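Local coordinates for Serpin48 (Tenebrio molitor, PDB 3OZQ), which is a highly specific serpin of insect innate immunity that inhibits the serine protease SPE, probably through the inhibitory mechanism of its family, at residues Asn95-Lys100 / Val163-Ala168; Phe271-Thr276 / Gly370-Leu375. One frame throughout, in Å; residues are numbered along the deposited sequence.

Contact 1 (Asn95-Lys100 / Val163-Ala168); sequences NKIYVK and VVLINA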
loop_
_atom_site.group_PDB
_atom_site.type_symbol
_atom_site.label_atom_id
_atom_site.label_comp_id
_atom_site.label_asym_id
_atom_site.label_seq_id
_atom_site.Cartn_x
_atom_site.Cartn_y
_atom_site.Cartn_z
ATOM N N ASN A 95 -11.932 3.755 2.653
ATOM C CA ASN A 95 -12.272 2.883 1.549
ATOM C C ASN A 95 -13.773 2.907 1.356
ATOM O O ASN A 95 -14.540 2.753 2.308
ATOM C CB ASN A 95 -11.796 1.443 1.799
ATOM C CG ASN A 95 -10.279 1.336 1.942
ATOM O OD1 ASN A 95 -9.743 0.281 2.336
ATOM N ND2 ASN A 95 -9.576 2.428 1.629
ATOM N N LYS A 96 -14.190 3.106 0.118
ATOM C CA LYS A 96 -15.610 3.219 -0.172
ATOM C C LYS A 96 -15.948 2.712 -1.560
ATOM O O LYS A 96 -15.149 2.809 -2.493
ATOM C CB LYS A 96 -16.048 4.668 -0.009
ATOM C CG LYS A 96 -17.437 4.934 -0.504
ATOM C CD LYS A 96 -18.390 5.190 0.604
ATOM C CE LYS A 96 -18.158 6.538 1.216
ATOM N NZ LYS A 96 -19.445 7.016 1.822
ATOM N N ILE A 97 -17.148 2.159 -1.691
ATOM C CA ILE A 97 -17.636 1.723 -2.980
ATOM C C ILE A 97 -18.843 2.573 -3.286
ATOM O O ILE A 97 -19.892 2.394 -2.678
ATOM C CB ILE A 97 -18.005 0.230 -2.967
ATOM C CG1 ILE A 97 -16.742 -0.617 -2.736
ATOM C CG2 ILE A 97 -18.670 -0.173 -4.274
ATOM C CD1 ILE A 97 -16.942 -2.100 -3.027
ATOM N N TYR A 98 -18.674 3.540 -4.180
ATOM C CA TYR A 98 -19.783 4.401 -4.597
ATOM C C TYR A 98 -20.495 3.783 -5.789
ATOM O O TYR A 98 -19.837 3.358 -6.739
ATOM C CB TYR A 98 -19.279 5.784 -4.983
ATOM C CG TYR A 98 -18.897 6.651 -3.817
ATOM C CD1 TYR A 98 -19.838 7.452 -3.183
ATOM C CD2 TYR A 98 -17.590 6.665 -3.340
ATOM C CE1 TYR A 98 -19.484 8.249 -2.118
ATOM C CE2 TYR A 98 -17.226 7.460 -2.283
ATOM C CZ TYR A 98 -18.171 8.253 -1.673
ATOM O OH TYR A 98 -17.800 9.038 -0.610
ATOM N N VAL A 99 -21.833 3.769 -5.740
ATOM C CA VAL A 99 -22.656 3.103 -6.746
ATOM C C VAL A 99 -23.711 4.021 -7.413
ATOM O O VAL A 99 -24.329 4.861 -6.761
ATOM C CB VAL A 99 -23.338 1.847 -6.140
ATOM C CG1 VAL A 99 -24.151 1.127 -7.184
ATOM C CG2 VAL A 99 -22.269 0.906 -5.534
ATOM N N LYS A 100 -23.880 3.851 -8.718
ATOM C CA LYS A 100 -24.790 4.652 -9.547
ATOM C C LYS A 100 -26.163 4.771 -8.871
ATOM O O LYS A 100 -26.704 3.755 -8.440
ATOM C CB LYS A 100 -24.913 3.948 -10.902
ATOM C CG LYS A 100 -25.673 4.662 -12.004
ATOM C CD LYS A 100 -25.601 3.821 -13.276
ATOM C CE LYS A 100 -26.640 4.248 -14.327
ATOM N NZ LYS A 100 -26.299 5.542 -15.000
ATOM N N VAL A 163 -19.778 1.676 -10.975
ATOM C CA VAL A 163 -19.206 1.472 -9.637
ATOM C C VAL A 163 -17.781 1.991 -9.550
ATOM O O VAL A 163 -16.932 1.677 -10.403
ATOM C CB VAL A 163 -19.201 -0.011 -9.215
ATOM C CG1 VAL A 163 -18.494 -0.177 -7.858
ATOM C CG2 VAL A 163 -20.622 -0.556 -9.154
ATOM N N VAL A 164 -17.517 2.777 -8.509
ATOM C CA VAL A 164 -16.189 3.305 -8.279
ATOM C C VAL A 164 -15.693 2.840 -6.920
ATOM O O VAL A 164 -16.372 3.036 -5.910
ATOM C CB VAL A 164 -16.180 4.845 -8.328
ATOM C CG1 VAL A 164 -14.794 5.382 -7.968
ATOM C CG2 VAL A 164 -16.611 5.319 -9.711
ATOM N N LEU A 165 -14.520 2.206 -6.918
ATOM C CA LEU A 165 -13.799 1.852 -5.685
ATOM C C LEU A 165 -12.816 2.949 -5.335
ATOM O O LEU A 165 -11.930 3.270 -6.121
ATOM C CB LEU A 165 -13.002 0.555 -5.849
ATOM C CG LEU A 165 -13.604 -0.769 -6.328
ATOM C CD1 LEU A 165 -13.097 -1.936 -5.500
ATOM C CD2 LEU A 165 -15.122 -0.771 -6.429
ATOM N N ILE A 166 -12.972 3.510 -4.147
ATOM C CA ILE A 166 -12.057 4.522 -3.641
ATOM C C ILE A 166 -11.250 3.916 -2.499
ATOM O O ILE A 166 -11.819 3.243 -1.640
ATOM C CB ILE A 166 -12.835 5.702 -3.067
ATOM C CG1 ILE A 166 -13.437 6.523 -4.201
ATOM C CG2 ILE A 166 -11.931 6.552 -2.221
ATOM C CD1 ILE A 166 -12.533 6.634 -5.399
ATOM N N ASN A 167 -9.943 4.163 -2.491
ATOM C CA ASN A 167 -9.022 3.540 -1.514
ATOM C C ASN A 167 -7.895 4.483 -1.110
ATOM O O ASN A 167 -6.860 4.517 -1.750
ATOM C CB ASN A 167 -8.433 2.273 -2.132
ATOM C CG ASN A 167 -7.501 1.515 -1.199
ATOM O OD1 ASN A 167 -7.503 1.706 0.016
ATOM N ND2 ASN A 167 -6.729 0.611 -1.778
ATOM N N ALA A 168 -8.114 5.254 -0.054
ATOM C CA ALA A 168 -7.149 6.232 0.406
ATOM C C ALA A 168 -6.598 5.761 1.733
ATOM O O ALA A 168 -7.354 5.307 2.591
ATOM C CB ALA A 168 -7.794 7.561 0.589
#

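Contact 2 (Phe271-Thr276 / Gly370-Leu375); sequences FKIEST and GRVTTL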
loop_
_atom_site.group_PDB
_atom_site.type_symbol
_atom_site.label_atom_id
_atom_site.label_comp_id
_atom_site.label_asym_id
_atom_site.label_seq_id
_atom_site.Cartn_x
_atom_site.Cartn_y
_atom_site.Cartn_z
ATOM N N PHE A 271 12.277 11.336 3.396
ATOM C CA PHE A 271 11.575 11.311 2.131
ATOM C C PHE A 271 10.068 11.355 2.302
ATOM O O PHE A 271 9.519 10.882 3.293
ATOM C CB PHE A 271 12.010 10.131 1.243
ATOM C CG PHE A 271 11.747 8.759 1.839
ATOM C CD1 PHE A 271 12.695 8.136 2.639
ATOM C CD2 PHE A 271 10.568 8.082 1.566
ATOM C CE1 PHE A 271 12.468 6.870 3.169
ATOM C CE2 PHE A 271 10.339 6.811 2.091
ATOM C CZ PHE A 271 11.284 6.209 2.898
ATOM N N LYS A 272 9.418 11.976 1.335
ATOM C CA LYS A 272 7.972 12.025 1.298
ATOM C C LYS A 272 7.566 11.589 -0.089
ATOM O O LYS A 272 8.181 12.002 -1.079
ATOM C CB LYS A 272 7.481 13.443 1.591
ATOM C CG LYS A 272 5.995 13.512 1.878
ATOM C CD LYS A 272 5.589 14.885 2.399
ATOM C CE LYS A 272 4.089 15.101 2.261
ATOM N NZ LYS A 272 3.688 16.506 2.588
ATOM N N ILE A 273 6.560 10.721 -0.165
ATOM C CA ILE A 273 6.020 10.282 -1.442
ATOM C C ILE A 273 4.494 10.289 -1.424
ATOM O O ILE A 273 3.874 9.840 -0.461
ATOM C CB ILE A 273 6.455 8.848 -1.805
ATOM C CG1 ILE A 273 7.981 8.683 -1.677
ATOM C CG2 ILE A 273 5.920 8.482 -3.200
ATOM C CD1 ILE A 273 8.472 7.217 -1.797
ATOM N N GLU A 274 3.906 10.785 -2.504
ATOM C CA GLU A 274 2.463 10.716 -2.722
ATOM C C GLU A 274 2.184 10.025 -4.040
ATOM O O GLU A 274 2.725 10.410 -5.073
ATOM C CB GLU A 274 1.845 12.112 -2.758
ATOM C CG GLU A 274 1.566 12.724 -1.401
ATOM C CD GLU A 274 0.360 13.668 -1.430
ATOM O OE1 GLU A 274 -0.742 13.204 -1.831
ATOM O OE2 GLU A 274 0.523 14.864 -1.067
ATOM N N SER A 275 1.339 8.999 -4.006
ATOM C CA SER A 275 0.992 8.276 -5.221
ATOM C C SER A 275 -0.508 8.114 -5.399
ATOM O O SER A 275 -1.254 8.021 -4.427
ATOM C CB SER A 275 1.673 6.905 -5.251
ATOM O OG SER A 275 3.088 7.048 -5.293
ATOM N N THR A 276 -0.936 8.091 -6.657
ATOM C CA THR A 276 -2.303 7.762 -7.009
ATOM C C THR A 276 -2.204 6.619 -8.009
ATOM O O THR A 276 -1.528 6.736 -9.025
ATOM C CB THR A 276 -3.049 8.974 -7.612
ATOM O OG1 THR A 276 -3.085 10.038 -6.652
ATOM C CG2 THR A 276 -4.471 8.593 -8.004
ATOM N N GLY A 370 7.263 0.391 -2.120
ATOM C CA GLY A 370 7.538 1.481 -3.035
ATOM C C GLY A 370 9.019 1.641 -3.291
ATOM O O GLY A 370 9.834 0.786 -2.948
ATOM N N ARG A 371 9.363 2.756 -3.914
ATOM C CA ARG A 371 10.732 2.992 -4.275
ATOM C C ARG A 371 11.001 4.482 -4.270
ATOM O O ARG A 371 10.080 5.308 -4.387
ATOM C CB ARG A 371 11.018 2.403 -5.650
ATOM C CG ARG A 371 10.494 3.232 -6.764
ATOM C CD ARG A 371 10.786 2.596 -8.083
ATOM N NE ARG A 371 10.292 3.430 -9.164
ATOM C CZ ARG A 371 10.687 3.317 -10.423
ATOM N NH1 ARG A 371 11.584 2.397 -10.748
ATOM N NH2 ARG A 371 10.190 4.126 -11.351
ATOM N N VAL A 372 12.276 4.809 -4.091
ATOM C CA VAL A 372 12.768 6.162 -4.212
ATOM C C VAL A 372 13.909 6.112 -5.224
ATOM O O VAL A 372 14.864 5.352 -5.042
ATOM C CB VAL A 372 13.366 6.647 -2.887
ATOM C CG1 VAL A 372 14.074 7.998 -3.094
ATOM C CG2 VAL A 372 12.294 6.726 -1.807
ATOM N N THR A 373 13.789 6.884 -6.297
ATOM C CA THR A 373 14.843 6.979 -7.298
ATOM C C THR A 373 15.321 8.419 -7.375
ATOM O O THR A 373 16.311 8.715 -8.046
ATOM C CB THR A 373 14.346 6.602 -8.704
ATOM O OG1 THR A 373 13.469 7.630 -9.180
ATOM C CG2 THR A 373 13.616 5.261 -8.686
ATOM N N THR A 374 14.610 9.312 -6.694
ATOM C CA THR A 374 14.906 10.735 -6.778
ATOM C C THR A 374 14.528 11.466 -5.491
ATOM O O THR A 374 13.507 11.165 -4.874
ATOM C CB THR A 374 14.172 11.382 -7.976
ATOM O OG1 THR A 374 14.888 12.539 -8.412
ATOM C CG2 THR A 374 12.759 11.794 -7.586
ATOM N N LEU A 375 15.364 12.423 -5.095
ATOM C CA LEU A 375 15.162 13.212 -3.885
ATOM C C LEU A 375 15.595 14.623 -4.213
ATOM O O LEU A 375 16.305 14.829 -5.191
ATOM C CB LEU A 375 16.034 12.682 -2.745
ATOM C CG LEU A 375 15.423 11.803 -1.647
ATOM C CD1 LEU A 375 14.088 11.208 -2.076
ATOM C CD2 LEU A 375 16.413 10.720 -1.188
#

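Contact 1 (Asn95-Lys100 / Val163-Ala168)
Lys96 and Ile166 meet as a hydrogen-bonded antiparallel pair, and Tyr98 with Val164 forms the next, in the large sheet A of the serpin fold. The strand axes approach to 4.8 Å at 166°, and two N-H···O=C bonds hold each pair, among them Ile166 N to Lys96 O at 2.8 Å. Ile97 and Leu165 come between as a non-hydrogen-bonded pair. Their side chains run side by side, with Ile97 CG1 4.0 Å from Leu165 CD2, while the CG2 branch of Ile97 turns to Val163 CG1 at 3.6 Å.

At one end of this face, the side chains of Asn95 and Asn167 run alongside each other and point the same way, but their amide planes stand nearly perpendicular, 87° apart. Asn95 CG lies opposite the carbonyl carbon (chi1 -62°), a rotation that carries ND2 across to Asn167. The bond from ND2 to Asn167 OD1 is weak, short at 2.7 Å yet strongly bent. Helix 38-50 backs this face, with Ser40 OG also bonding to Asn167 OD1 and Leu44 and Leu47 packing against Leu165 and Ile97. A leucine in place of Asn95 has no N-H to offer, and Asn167 OD1 would probably be held by Ser40 alone of the two partners described, its amide less firmly fixed in rotation.

Helix 129-143 lies over the other face, its Met136 reaching Tyr98, Val164 and Ile166. Ile166 approaches the Tyr98 ring at the edge, CG1 standing 4.2 Å from CD2. The far end of Lys96, its NZ, bonds to Gln120, bridges to Glu122 and makes a cation-pi contact with Trp139. The aliphatic part of that lysine is also used: its CG sits over a face of the Tyr98 ring, 3.1 Å above the plane and offset toward the rim.

Contact 2 (Phe271-Thr276 / Gly370-Leu375)
Phe271, Ile273, Val372 and Leu375 make an apolar contact in which no hydrogen bond joins the two segments. The axes of strand 271-276 and strand 370-372 come no closer than 9.1 Å and are turned by 129°, so the segments meet through side chains, with no backbone-to-backbone contact. Val372 is the common partner. Its CG2 methyl, placed opposite the carbonyl carbon by a chi1 of 171°, stands over one face of the Phe271 ring, 4.0 Å from CD2 and offset toward the rim. The same methyl meets Ile273 CD1 at 3.9 Å, and both pairs of side chains are set at a slant to each other. Leu375, past the end of its strand, brings CD1 within 4.1 Å of Phe271 CB.

One apolar-to-polar approach joins these: Ile273 CD1 rests 3.6 Å from the backbone oxygen of Arg371. The side chain of Arg371 itself leaves in another direction, where NE bonds to Ala32 O and NH1 forms a salt bridge with Glu247.

Two aromatic neighbours add to the cluster. Phe358 meets the Phe271 ring and touches both Ile273 and Val372, while Phe356 also packs on Val372. Strand 260-278 pairs here with strand 310-321, and strand 365-372 with strands 34-36 and 356-362; the arrangement is the hydrophobic packing of sheet A on sheet B that belongs to the serpin core.

Overall arrangement
Both segments of contact 1 precede those of contact 2 in the chain, and all four lie in the one serpin domain. Their centres lie 25 Å apart and their nearest atoms about 7 Å, so they do not touch. Strand 310-321 connects them: it runs parallel to strand 163-174 of contact 1 and antiparallel to strand 260-278 of contact 2. Contact 1 thus joins neighbouring strands within sheet A, whereas contact 2 ties that sheet to sheet B. In inhibitory serpins the cleaved reactive loop enters sheet A between the counterparts of strands 163-174 and 310-321. Serpin48 probably shares this design; strand 163-174 would border the inserted loop on one side, while strand 260-278 lies beyond strand 310-321.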